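Local coordinates for protein PlaB phospholipase (Legionella pneumophila, PDB 6ZTI) that probably hydrolyses phospholipids as an alpha/beta hydrolase of an intracellular pathogen, with its activity controlled by NAD(H)-mediated tetramerization, at residues B[68-71]-B[72-76]; B[104-107]-B[108-111]; B[126-129]-B[130-133]; B[172-175]-B[176-180]; B[115-118]-B[119-122]. One frame throughout, in Å; residues are numbered along the deposited sequence.

Interaction 1 (B[68-71]-B[72-76])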
loop_
_atom_site.group_PDB
_atom_site.type_symbol
_atom_site.label_atom_id
_atom_site.label_comp_id
_atom_site.label_asym_id
_atom_site.label_seq_id
_atom_site.Cartn_x
_atom_site.Cartn_y
_atom_site.Cartn_z
ATOM N N THR B 68 22.964 6.124 3.054
ATOM C CA THR B 68 23.036 4.740 2.617
ATOM C C THR B 68 24.394 4.132 2.966
ATOM O O THR B 68 25.367 4.833 3.271
ATOM C CB THR B 68 22.797 4.630 1.104
ATOM O OG1 THR B 68 23.935 5.151 0.405
ATOM C CG2 THR B 68 21.536 5.403 0.678
ATOM N N VAL B 69 24.453 2.796 2.903
ATOM C CA VAL B 69 25.718 2.094 3.108
ATOM C C VAL B 69 26.731 2.535 2.059
ATOM O O VAL B 69 27.917 2.721 2.355
ATOM C CB VAL B 69 25.484 0.570 3.095
ATOM C CG1 VAL B 69 26.797 -0.204 3.128
ATOM C CG2 VAL B 69 24.629 0.169 4.278
ATOM N N ASP B 70 26.275 2.734 0.823
ATOM C CA ASP B 70 27.126 3.304 -0.215
ATOM C C ASP B 70 27.696 4.658 0.206
ATOM O O ASP B 70 28.898 4.909 0.055
ATOM C CB ASP B 70 26.321 3.450 -1.499
ATOM C CG ASP B 70 27.101 4.142 -2.599
ATOM O OD1 ASP B 70 28.088 3.545 -3.082
ATOM O OD2 ASP B 70 26.713 5.266 -2.985
ATOM N N ASP B 71 26.832 5.557 0.696
ATOM C CA ASP B 71 27.259 6.858 1.206
ATOM C C ASP B 71 28.336 6.721 2.279
ATOM O O ASP B 71 29.339 7.446 2.269
ATOM C CB ASP B 71 26.073 7.621 1.812
ATOM C CG ASP B 71 24.995 8.012 0.801
ATOM O OD1 ASP B 71 25.204 7.957 -0.436
ATOM O OD2 ASP B 71 23.905 8.396 1.292
ATOM N N ILE B 72 28.121 5.816 3.240
ATOM C CA ILE B 72 29.029 5.723 4.374
ATOM C C ILE B 72 30.381 5.182 3.932
ATOM O O ILE B 72 31.423 5.612 4.429
ATOM C CB ILE B 72 28.413 4.851 5.482
ATOM C CG1 ILE B 72 27.155 5.519 6.048
ATOM C CG2 ILE B 72 29.415 4.603 6.597
ATOM C CD1 ILE B 72 26.262 4.567 6.824
ATOM N N ALA B 73 30.387 4.203 3.027
ATOM C CA ALA B 73 31.654 3.671 2.528
ATOM C C ALA B 73 32.410 4.730 1.732
ATOM O O ALA B 73 33.633 4.862 1.861
ATOM C CB ALA B 73 31.399 2.426 1.683
ATOM N N ARG B 74 31.693 5.522 0.928
ATOM C CA ARG B 74 32.327 6.648 0.249
ATOM C C ARG B 74 32.902 7.646 1.249
ATOM O O ARG B 74 33.975 8.218 1.022
ATOM C CB ARG B 74 31.311 7.354 -0.650
ATOM C CG ARG B 74 31.211 6.859 -2.078
ATOM C CD ARG B 74 30.154 7.682 -2.845
ATOM N NE ARG B 74 30.625 9.016 -3.234
ATOM C CZ ARG B 74 29.835 10.026 -3.591
ATOM N NH1 ARG B 74 28.514 9.878 -3.591
ATOM N NH2 ARG B 74 30.363 11.194 -3.942
ATOM N N ALA B 75 32.177 7.902 2.341
ATOM C CA ALA B 75 32.629 8.877 3.323
ATOM C C ALA B 75 33.782 8.341 4.168
ATOM O O ALA B 75 34.627 9.121 4.614
ATOM C CB ALA B 75 31.455 9.308 4.203
ATOM N N PHE B 76 33.849 7.024 4.385
ATOM C CA PHE B 76 35.030 6.427 5.009
ATOM C C PHE B 76 36.283 6.739 4.197
ATOM O O PHE B 76 37.299 7.195 4.742
ATOM C CB PHE B 76 34.830 4.918 5.170
ATOM C CG PHE B 76 35.992 4.216 5.811
ATOM C CD1 PHE B 76 36.290 4.420 7.140
ATOM C CD2 PHE B 76 36.787 3.370 5.083
ATOM C CE1 PHE B 76 37.357 3.787 7.734
ATOM C CE2 PHE B 76 37.858 2.736 5.673
ATOM C CZ PHE B 76 38.145 2.954 6.999
HETATM O O HOH W 1 27.134 8.253 -2.271
#
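At the capping box that opens helix 69-89, Thr68 O receives a helical bond from Ile72 N at 2.9 Å, while the side chains of Thr68 and Asp71 each serve the other's backbone. Asp71 N donates to Thr68 OG1 over 2.9 Å on a nearly straight path (167°). Thr68 N answers with a bond to Asp71 OD2 at 3.0 Å, reaching that oxygen from above the carboxylate plane. Asp71 holds CG anti to its carbonyl carbon and beside its own N (chi1 -65°), which folds the carboxylate back toward the cap. Ile72 lays one branch along the same turn, its CG1 only 3.4 Å from Thr68 O.

The helix bridges strands 55-60 and 93-99 of the parallel sheet of the alpha/beta hydrolase fold, and its outer flank meets a second subunit. There the acidic pair and Arg74 are joined indirectly. Arg74 NH1 stands 5.0 Å from Asp70 OD2, too far for direct contact, and a water fills in: it donates to Asp70 OD2 and, at 2.7 Å, to Asp71 OD1, and accepts from Arg74 NH1. A bend at chi3 (76°) turns the guanidinium toward this water. The stronger partners belong to the second subunit. Its Arg461 forms a salt bridge with Asp71 OD2, the oxygen that also accepts Thr68 N, a setting that would probably favour the ionised carboxylate. Asp70 OD1 forms another with Arg351 of that subunit, and Arg74 NH2 donates a hydrogen bond to its Asp489 O.

Interaction 2 (B[104-107]-B[108-111])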
loop_
_atom_site.group_PDB
_atom_site.type_symbol
_atom_site.label_atom_id
_atom_site.label_comp_id
_atom_site.label_asym_id
_atom_site.label_seq_id
_atom_site.Cartn_x
_atom_site.Cartn_y
_atom_site.Cartn_z
ATOM N N PRO B 104 30.277 -4.964 7.289
ATOM C CA PRO B 104 29.716 -4.735 5.954
ATOM C C PRO B 104 30.143 -3.429 5.316
ATOM O O PRO B 104 30.298 -3.368 4.089
ATOM C CB PRO B 104 28.206 -4.754 6.220
ATOM C CG PRO B 104 28.041 -5.689 7.347
ATOM C CD PRO B 104 29.276 -5.516 8.219
ATOM N N ILE B 105 30.342 -2.383 6.110
ATOM C CA ILE B 105 30.643 -1.062 5.555
ATOM C C ILE B 105 32.063 -1.030 5.007
ATOM O O ILE B 105 32.305 -0.575 3.881
ATOM C CB ILE B 105 30.417 0.025 6.623
ATOM C CG1 ILE B 105 28.932 0.351 6.725
ATOM C CG2 ILE B 105 31.201 1.297 6.310
ATOM C CD1 ILE B 105 28.515 1.020 8.035
ATOM N N VAL B 106 33.023 -1.532 5.786
ATOM C CA VAL B 106 34.397 -1.601 5.304
ATOM C C VAL B 106 34.507 -2.546 4.112
ATOM O O VAL B 106 35.319 -2.312 3.208
ATOM C CB VAL B 106 35.338 -2.008 6.450
ATOM C CG1 VAL B 106 36.751 -2.269 5.932
ATOM C CG2 VAL B 106 35.358 -0.907 7.508
ATOM N N ARG B 107 33.690 -3.606 4.072
ATOM C CA ARG B 107 33.720 -4.507 2.926
ATOM C C ARG B 107 33.159 -3.843 1.672
ATOM O O ARG B 107 33.608 -4.140 0.565
ATOM C CB ARG B 107 32.945 -5.785 3.226
ATOM C CG ARG B 107 33.600 -6.690 4.293
ATOM C CD ARG B 107 33.109 -8.096 4.173
ATOM N NE ARG B 107 31.674 -8.224 4.406
ATOM C CZ ARG B 107 30.779 -8.645 3.516
ATOM N NH1 ARG B 107 31.124 -8.980 2.272
ATOM N NH2 ARG B 107 29.507 -8.725 3.883
ATOM N N LYS B 108 32.147 -2.987 1.823
ATOM C CA LYS B 108 31.647 -2.204 0.699
ATOM C C LYS B 108 32.685 -1.189 0.232
ATOM O O LYS B 108 32.854 -0.967 -0.974
ATOM C CB LYS B 108 30.351 -1.506 1.113
ATOM C CG LYS B 108 29.747 -0.614 0.058
ATOM C CD LYS B 108 29.281 -1.363 -1.173
ATOM C CE LYS B 108 28.603 -0.406 -2.165
ATOM N NZ LYS B 108 28.289 -1.047 -3.445
ATOM N N TRP B 109 33.385 -0.554 1.176
ATOM C CA TRP B 109 34.468 0.353 0.818
ATOM C C TRP B 109 35.554 -0.363 0.023
ATOM O O TRP B 109 35.990 0.123 -1.030
ATOM C CB TRP B 109 35.049 0.981 2.083
ATOM C CG TRP B 109 36.350 1.682 1.834
ATOM C CD1 TRP B 109 36.526 2.908 1.266
ATOM C CD2 TRP B 109 37.658 1.186 2.133
ATOM N NE1 TRP B 109 37.867 3.206 1.190
ATOM C CE2 TRP B 109 38.584 2.166 1.716
ATOM C CE3 TRP B 109 38.138 0.011 2.704
ATOM C CZ2 TRP B 109 39.956 2.002 1.857
ATOM C CZ3 TRP B 109 39.502 -0.148 2.851
ATOM C CH2 TRP B 109 40.395 0.840 2.431
ATOM N N MET B 110 36.008 -1.525 0.514
ATOM C CA MET B 110 36.947 -2.336 -0.251
ATOM C C MET B 110 36.409 -2.615 -1.653
ATOM O O MET B 110 37.147 -2.542 -2.637
ATOM C CB MET B 110 37.223 -3.660 0.475
ATOM C CG MET B 110 38.005 -3.517 1.766
ATOM S SD MET B 110 38.060 -5.016 2.773
ATOM C CE MET B 110 38.948 -6.092 1.637
ATOM N N ASP B 111 35.113 -2.906 -1.762
ATOM C CA ASP B 111 34.547 -3.267 -3.058
ATOM C C ASP B 111 34.476 -2.047 -3.968
ATOM O O ASP B 111 34.741 -2.147 -5.169
ATOM C CB ASP B 111 33.163 -3.898 -2.853
ATOM C CG ASP B 111 32.690 -4.714 -4.050
ATOM O OD1 ASP B 111 33.303 -5.753 -4.352
ATOM O OD2 ASP B 111 31.676 -4.329 -4.669
#
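Val106 sends CG1 anti to its backbone N (chi1 172°) and Trp109 does the same with its CG (chi1 167°); the valine methyl and the indole leave the helix in step, flank against flank. The pair sits on helix 102-114, the connecting helix of the beta-alpha-beta unit formed with strands 93-99 and 123-129. The apolar touch runs from Val106 CG1 to Trp109 CE3 at 4.2 Å, the valine methyl lying alongside the six-membered ring. Val106 CG1 also faces Met110, whose sulfur SD is 4.4 Å away, while on the side turned to the sheet the valine packs against Leu123 and Leu126 of the following strand.

The carbonyl of Val106 is the more heavily used group. Its oxygen accepts Met110 N at 2.9 Å along an almost straight N-H direction (172°). Met110 CG presses on that same Val106 O at 3.3 Å, and the edge of the indole approaches in plane, with Trp109 CE3 at 3.7 Å. Backbone donor, methylene and ring edge thus crowd one oxygen, and the indole is fixed further at its far side by the bond from NE1 to Asp77 OD1.

The polar ends reach across to helix 171-180 and the loop after it: the guanidinium of Arg107 finds Asn177, and Asp111 OD1 accepts from Tyr183 OH and meets Ser179 OG. Between the backbones of Arg107 and Asp111 the helical pattern carries on, with Asp111 N bonded to Arg107 O at 3.0 Å and Asp111 CB resting 3.5 Å from Arg107 O.

Interaction 3 (B[126-129]-B[130-133])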
loop_
_atom_site.group_PDB
_atom_site.type_symbol
_atom_site.label_atom_id
_atom_site.label_comp_id
_atom_site.label_asym_id
_atom_site.label_seq_id
_atom_site.Cartn_x
_atom_site.Cartn_y
_atom_site.Cartn_z
ATOM N N LEU B 126 41.547 -6.810 8.647
ATOM C CA LEU B 126 40.124 -6.542 8.842
ATOM C C LEU B 126 39.637 -7.503 9.914
ATOM O O LEU B 126 39.572 -8.715 9.688
ATOM C CB LEU B 126 39.335 -6.700 7.545
ATOM C CG LEU B 126 37.814 -6.561 7.682
ATOM C CD1 LEU B 126 37.452 -5.261 8.392
ATOM C CD2 LEU B 126 37.136 -6.632 6.327
ATOM N N ILE B 127 39.328 -6.957 11.087
ATOM C CA ILE B 127 38.874 -7.724 12.236
ATOM C C ILE B 127 37.431 -7.312 12.486
ATOM O O ILE B 127 37.170 -6.226 13.009
ATOM C CB ILE B 127 39.754 -7.483 13.468
ATOM C CG1 ILE B 127 41.216 -7.782 13.132
ATOM C CG2 ILE B 127 39.266 -8.346 14.639
ATOM C CD1 ILE B 127 42.204 -7.378 14.219
ATOM N N MET B 128 36.495 -8.174 12.101
ATOM C CA MET B 128 35.065 -7.910 12.207
ATOM C C MET B 128 34.516 -8.586 13.452
ATOM O O MET B 128 34.632 -9.805 13.591
ATOM C CB MET B 128 34.335 -8.430 10.969
ATOM C CG MET B 128 34.568 -7.596 9.718
ATOM S SD MET B 128 33.933 -8.443 8.267
ATOM C CE MET B 128 35.257 -9.615 7.988
ATOM N N LEU B 129 33.913 -7.796 14.344
ATOM C CA LEU B 129 33.286 -8.294 15.560
ATOM C C LEU B 129 31.773 -8.331 15.365
ATOM O O LEU B 129 31.147 -7.297 15.089
ATOM C CB LEU B 129 33.645 -7.418 16.762
ATOM C CG LEU B 129 35.125 -7.078 16.972
ATOM C CD1 LEU B 129 35.351 -6.117 18.149
ATOM C CD2 LEU B 129 35.942 -8.347 17.186
ATOM N N ALA B 130 31.191 -9.523 15.508
ATOM C CA ALA B 130 29.763 -9.771 15.312
ATOM C C ALA B 130 29.217 -8.995 14.117
ATOM O O ALA B 130 28.201 -8.301 14.247
ATOM C CB ALA B 130 28.978 -9.406 16.569
ATOM N N PRO B 131 29.846 -9.105 12.947
ATOM C CA PRO B 131 29.367 -8.366 11.770
ATOM C C PRO B 131 28.083 -8.947 11.217
ATOM O O PRO B 131 27.916 -10.167 11.159
ATOM C CB PRO B 131 30.504 -8.548 10.764
ATOM C CG PRO B 131 30.998 -9.921 11.090
ATOM C CD PRO B 131 30.945 -10.019 12.593
ATOM N N ALA B 132 27.193 -8.057 10.761
ATOM C CA ALA B 132 25.925 -8.463 10.142
ATOM C C ALA B 132 26.127 -8.701 8.644
ATOM O O ALA B 132 25.458 -8.124 7.786
ATOM C CB ALA B 132 24.848 -7.416 10.397
ATOM N N ASN B 133 27.067 -9.598 8.338
ATOM C CA ASN B 133 27.502 -9.764 6.955
ATOM C C ASN B 133 26.412 -10.337 6.067
ATOM O O ASN B 133 26.387 -10.041 4.869
ATOM C CB ASN B 133 28.751 -10.631 6.898
ATOM C CG ASN B 133 29.997 -9.851 7.256
ATOM O OD1 ASN B 133 30.178 -8.704 6.833
ATOM N ND2 ASN B 133 30.854 -10.456 8.053
#
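Met128, near the end of strand 123-129, meets Pro131 with its root and Asn133 with its sulfur, and the two halves differ sharply in closeness. The tight half is apolar. Met128 CB lies 3.7 Å from Pro131 CG, with the proline ring laid beside the methylene as the chain doubles back. The turn itself is compact: Pro131 CD comes within 3.3 Å of Leu129 C. Ala130 adopts the left-handed helical region (phi 40°), which reverses the direction of the backbone just after the strand ends. Pro131 N, having no hydrogen to give, offers nothing to the Leu129 carbonyl it passes. Ala132 then centres an inverse gamma turn, closed by a weak bond of 3.0 Å from Asn133 N to Pro131 O.

The looser half is not a solvent side, for every touching residue here is buried in the parallel sheet region, between strands 93-99 and 191-197. Met128 keeps CG anti to its carbonyl carbon (chi1 -73°) and its chain bends only at chi3, and the side chains of Met128 and Asn133 cross at about a right angle. Asn133 ND2 points at Met128 SD over 3.7 Å, a weak hydrogen bond, though a fairly straight one (161°).

The Asn133 amide is set mainly from elsewhere: OD1 accepts from Arg107 NE, and ND2 also donates to Thr226 O. With its oxygen and nitrogen so told apart, the amide turns an N-H to the methionine, and the sulfur serves as a weak acceptor beside a group whose stronger bonds lie elsewhere.

Interaction 4 (B[172-175]-B[176-180])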
loop_
_atom_site.group_PDB
_atom_site.type_symbol
_atom_site.label_atom_id
_atom_site.label_comp_id
_atom_site.label_asym_id
_atom_site.label_seq_id
_atom_site.Cartn_x
_atom_site.Cartn_y
_atom_site.Cartn_z
ATOM N N MET B 172 20.819 -5.599 -1.671
ATOM C CA MET B 172 22.110 -4.923 -1.588
ATOM C C MET B 172 23.171 -5.830 -0.970
ATOM O O MET B 172 24.289 -5.936 -1.494
ATOM C CB MET B 172 21.975 -3.621 -0.811
ATOM C CG MET B 172 21.338 -2.532 -1.628
ATOM S SD MET B 172 21.115 -1.005 -0.713
ATOM C CE MET B 172 19.816 -1.495 0.414
ATOM N N SER B 173 22.848 -6.503 0.138
ATOM C CA SER B 173 23.834 -7.398 0.732
ATOM C C SER B 173 24.112 -8.598 -0.174
ATOM O O SER B 173 25.256 -9.070 -0.255
ATOM C CB SER B 173 23.380 -7.848 2.118
ATOM O OG SER B 173 22.260 -8.694 2.030
ATOM N N TRP B 174 23.093 -9.101 -0.883
ATOM C CA TRP B 174 23.334 -10.167 -1.857
ATOM C C TRP B 174 24.384 -9.743 -2.873
ATOM O O TRP B 174 25.318 -10.496 -3.175
ATOM C CB TRP B 174 22.035 -10.531 -2.575
ATOM C CG TRP B 174 22.163 -11.706 -3.544
ATOM C CD1 TRP B 174 22.714 -11.690 -4.793
ATOM C CD2 TRP B 174 21.720 -13.049 -3.325
ATOM N NE1 TRP B 174 22.649 -12.937 -5.360
ATOM C CE2 TRP B 174 22.046 -13.790 -4.479
ATOM C CE3 TRP B 174 21.080 -13.697 -2.266
ATOM C CZ2 TRP B 174 21.752 -15.140 -4.604
ATOM C CZ3 TRP B 174 20.805 -15.035 -2.386
ATOM C CH2 TRP B 174 21.127 -15.743 -3.555
ATOM N N GLN B 175 24.226 -8.538 -3.431
ATOM C CA GLN B 175 25.173 -8.023 -4.415
ATOM C C GLN B 175 26.578 -7.943 -3.837
ATOM O O GLN B 175 27.550 -8.373 -4.471
ATOM C CB GLN B 175 24.711 -6.647 -4.901
ATOM C CG GLN B 175 25.691 -5.920 -5.830
ATOM C CD GLN B 175 25.144 -4.597 -6.323
ATOM O OE1 GLN B 175 25.161 -3.594 -5.603
ATOM N NE2 GLN B 175 24.653 -4.586 -7.555
ATOM N N LEU B 176 26.717 -7.381 -2.636
ATOM C CA LEU B 176 28.050 -7.274 -2.055
ATOM C C LEU B 176 28.648 -8.654 -1.797
ATOM O O LEU B 176 29.808 -8.914 -2.134
ATOM C CB LEU B 176 27.996 -6.451 -0.768
ATOM C CG LEU B 176 29.345 -6.223 -0.082
ATOM C CD1 LEU B 176 30.320 -5.452 -0.975
ATOM C CD2 LEU B 176 29.154 -5.500 1.244
ATOM N N ASN B 177 27.858 -9.569 -1.243
ATOM C CA ASN B 177 28.411 -10.859 -0.875
ATOM C C ASN B 177 28.653 -11.739 -2.089
ATOM O O ASN B 177 29.564 -12.575 -2.070
ATOM C CB ASN B 177 27.481 -11.524 0.121
ATOM C CG ASN B 177 27.496 -10.821 1.444
ATOM O OD1 ASN B 177 28.383 -9.997 1.718
ATOM N ND2 ASN B 177 26.521 -11.117 2.271
ATOM N N GLU B 178 27.879 -11.557 -3.160
ATOM C CA GLU B 178 28.202 -12.265 -4.388
ATOM C C GLU B 178 29.500 -11.737 -4.976
ATOM O O GLU B 178 30.339 -12.513 -5.445
ATOM C CB GLU B 178 27.055 -12.143 -5.382
ATOM C CG GLU B 178 27.381 -12.764 -6.723
ATOM C CD GLU B 178 26.175 -12.910 -7.632
ATOM O OE1 GLU B 178 25.210 -12.129 -7.484
ATOM O OE2 GLU B 178 26.199 -13.815 -8.493
ATOM N N SER B 179 29.695 -10.419 -4.944
ATOM C CA SER B 179 30.994 -9.869 -5.319
ATOM C C SER B 179 32.112 -10.523 -4.516
ATOM O O SER B 179 33.155 -10.888 -5.070
ATOM C CB SER B 179 31.007 -8.354 -5.107
ATOM O OG SER B 179 32.175 -7.766 -5.659
ATOM N N TRP B 180 31.905 -10.700 -3.207
ATOM C CA TRP B 180 32.991 -11.155 -2.349
ATOM C C TRP B 180 33.346 -12.609 -2.590
ATOM O O TRP B 180 34.397 -13.055 -2.116
ATOM C CB TRP B 180 32.645 -10.908 -0.877
ATOM C CG TRP B 180 33.239 -9.620 -0.394
ATOM C CD1 TRP B 180 32.819 -8.360 -0.708
ATOM C CD2 TRP B 180 34.383 -9.460 0.461
ATOM N NE1 TRP B 180 33.620 -7.432 -0.096
ATOM C CE2 TRP B 180 34.595 -8.078 0.618
ATOM C CE3 TRP B 180 35.249 -10.351 1.102
ATOM C CZ2 TRP B 180 35.627 -7.564 1.399
ATOM C CZ3 TRP B 180 36.280 -9.837 1.886
ATOM C CH2 TRP B 180 36.460 -8.462 2.025
#
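The indole of Trp174 and the carboxylate of Glu178, one helical turn apart, stand almost perpendicular, their planes 88° apart. Glu178 OE1 comes to the edge of the ring, near its plane, 3.4 Å from Trp174 NE1 and 3.7 Å from Trp174 CD1. Both side chains leave with CG anti to the backbone N (chi1 -176° for the tryptophan), and the glutamate runs on extended, which carries its carboxylate to the pyrrole end of the indole. The other carboxylate oxygen, OE2, has a long, weak ion pair with Lys234. Met454 and Glu456 of strand 452-463 also touch the Trp174 side chain. The second indole, Trp180, takes Leu176 O at its edge, in plane, while Tyr183 stacks on it and Arg107 makes a cation-pi contact.

These groups ride on helix 171-180, which packs against helix 102-114 of the alpha/beta hydrolase core and also reaches strand 452-463 of the mixed sheet, so that the two tryptophans mark the sides turned to different parts of the protein. Along the helix each N bonds to the carbonyl four residues back, as Glu178 N does to Trp174 O at 2.8 Å.

Asn177 folds back over the turn before it. Its N bonds to Ser173 O at 2.8 Å, and with CG beside the backbone N (chi1 -70°) the amide carbon CG also settles 3.3 Å from Ser173 O. The amide is then gripped at both ends from outside the helix, OD1 by Arg107 and ND2 by donating to Asn133 O. Ser179, on another side of the helix, lays CB 3.5 Å from Gln175 O, and its OG takes a hydrogen bond from Lys115 NZ.

Interaction 5 (B[115-118]-B[119-122])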
loop_
_atom_site.group_PDB
_atom_site.type_symbol
_atom_site.label_atom_id
_atom_site.label_comp_id
_atom_site.label_asym_id
_atom_site.label_seq_id
_atom_site.Cartn_x
_atom_site.Cartn_y
_atom_site.Cartn_z
ATOM N N LYS B 115 38.305 -3.478 -5.547
ATOM C CA LYS B 115 37.831 -4.830 -5.807
ATOM C C LYS B 115 38.840 -5.631 -6.618
ATOM O O LYS B 115 39.313 -6.689 -6.190
ATOM C CB LYS B 115 36.492 -4.790 -6.539
ATOM C CG LYS B 115 35.993 -6.181 -6.925
ATOM C CD LYS B 115 34.553 -6.165 -7.437
ATOM C CE LYS B 115 34.185 -7.477 -8.146
ATOM N NZ LYS B 115 34.387 -8.665 -7.290
ATOM N N ASN B 116 39.165 -5.156 -7.801
ATOM C CA ASN B 116 40.077 -5.907 -8.650
ATOM C C ASN B 116 41.537 -5.703 -8.285
ATOM O O ASN B 116 42.399 -5.983 -9.122
ATOM C CB ASN B 116 39.856 -5.521 -10.110
ATOM C CG ASN B 116 38.404 -5.610 -10.519
ATOM O OD1 ASN B 116 37.840 -4.647 -11.043
ATOM N ND2 ASN B 116 37.782 -6.768 -10.276
ATOM N N ASN B 117 41.848 -5.274 -7.061
ATOM C CA ASN B 117 43.146 -4.662 -6.806
ATOM C C ASN B 117 43.448 -4.605 -5.317
ATOM O O ASN B 117 43.919 -3.579 -4.814
ATOM C CB ASN B 117 43.148 -3.256 -7.416
ATOM C CG ASN B 117 44.529 -2.668 -7.562
ATOM O OD1 ASN B 117 45.537 -3.377 -7.562
ATOM N ND2 ASN B 117 44.581 -1.349 -7.710
ATOM N N LEU B 118 43.196 -5.703 -4.600
ATOM C CA LEU B 118 43.323 -5.664 -3.150
ATOM C C LEU B 118 44.750 -5.422 -2.690
ATOM O O LEU B 118 44.950 -5.006 -1.547
ATOM C CB LEU B 118 42.817 -6.964 -2.525
ATOM C CG LEU B 118 41.317 -7.229 -2.508
ATOM C CD1 LEU B 118 41.076 -8.509 -1.746
ATOM C CD2 LEU B 118 40.550 -6.098 -1.884
ATOM N N ALA B 119 45.747 -5.685 -3.538
ATOM C CA ALA B 119 47.134 -5.484 -3.139
ATOM C C ALA B 119 47.492 -4.014 -2.982
ATOM O O ALA B 119 48.488 -3.699 -2.320
ATOM C CB ALA B 119 48.074 -6.128 -4.158
ATOM N N LYS B 120 46.731 -3.112 -3.600
ATOM C CA LYS B 120 46.917 -1.678 -3.424
ATOM C C LYS B 120 46.078 -1.112 -2.281
ATOM O O LYS B 120 46.233 0.061 -1.935
ATOM C CB LYS B 120 46.567 -0.943 -4.722
ATOM C CG LYS B 120 47.449 -1.306 -5.910
ATOM C CD LYS B 120 48.760 -0.539 -5.913
ATOM C CE LYS B 120 49.477 -0.676 -7.249
ATOM N NZ LYS B 120 48.806 0.100 -8.337
ATOM N N CYS B 121 45.198 -1.908 -1.703
ATOM C CA CYS B 121 44.364 -1.437 -0.613
ATOM C C CYS B 121 45.228 -1.096 0.597
ATOM O O CYS B 121 46.069 -1.911 0.995
ATOM C CB CYS B 121 43.345 -2.516 -0.252
ATOM S SG CYS B 121 42.184 -2.051 1.023
ATOM N N PRO B 122 45.048 0.074 1.218
ATOM C CA PRO B 122 45.887 0.432 2.372
ATOM C C PRO B 122 45.546 -0.325 3.645
ATOM O O PRO B 122 46.212 -0.134 4.670
ATOM C CB PRO B 122 45.617 1.930 2.537
ATOM C CG PRO B 122 44.217 2.095 2.047
ATOM C CD PRO B 122 44.053 1.120 0.919
#
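Lys120 N donates to Asn117 O at 3.1 Å, and Cys121 N repeats the pattern one residue on, meeting Leu118 O at 3.1 Å. The two bonds close overlapping type I beta turns, which carry the chain from helix 102-114 to strand 123-129 in the beta-alpha-beta crossover. Neither donor lies in the plane of its carbonyl: Lys120 N stands 46° above that of Asn117, and Cys121 N 72° above that of Leu118. Cys121 crowds the second oxygen further, its CB at 3.2 Å from Leu118 O.

On the outer side the amide of Asn117 meets the aliphatic stem of Lys120. Lys120 CG sits beyond the end of the amide and raised from its plane, nearly equidistant from its two polar atoms, 3.3 Å from Asn117 OD1 and 3.4 Å from Asn117 ND2. Asn117 reaches there with its CG anti to the backbone N (chi1 -164°), while the lysine bends at chi2 and takes its ammonium onward, away from the turn.

The inner side is mainly apolar. Leu118 packs on Met110 and Tyr183, and Cys121 on Trp109 and Phe114, whereas Ala119 and Lys120 face outward.

Chemically, the connection is closed by backbone bonds whose donors stand well above the carbonyl planes, probably weaker than in-plane ones, and the asparagine lends the lysine a contact with its methylene rather than with its charge.

Overall arrangement
Interaction 2 stands at the middle of the group, touching each of the others. Its centre is 9 Å from that of interaction 1, where the rings of Phe76 and Trp109 meet edge-to-face, and 12 Å from interaction 5, where Trp109 CH2 comes 3.7 Å from Cys121 SG. Toward interaction 4 the link is polar, Asp111 OD1 to Ser179 OG at 2.7 Å. Interactions 3 and 4 join through Asn133 O and Asn177 ND2 at 2.8 Å. Interaction 1 alone borders a neighbouring subunit. Interaction 4 comes nearest the nucleotide region, with the Trp174 side chain about 11 Å from that of Leu360, an NAD-binding residue.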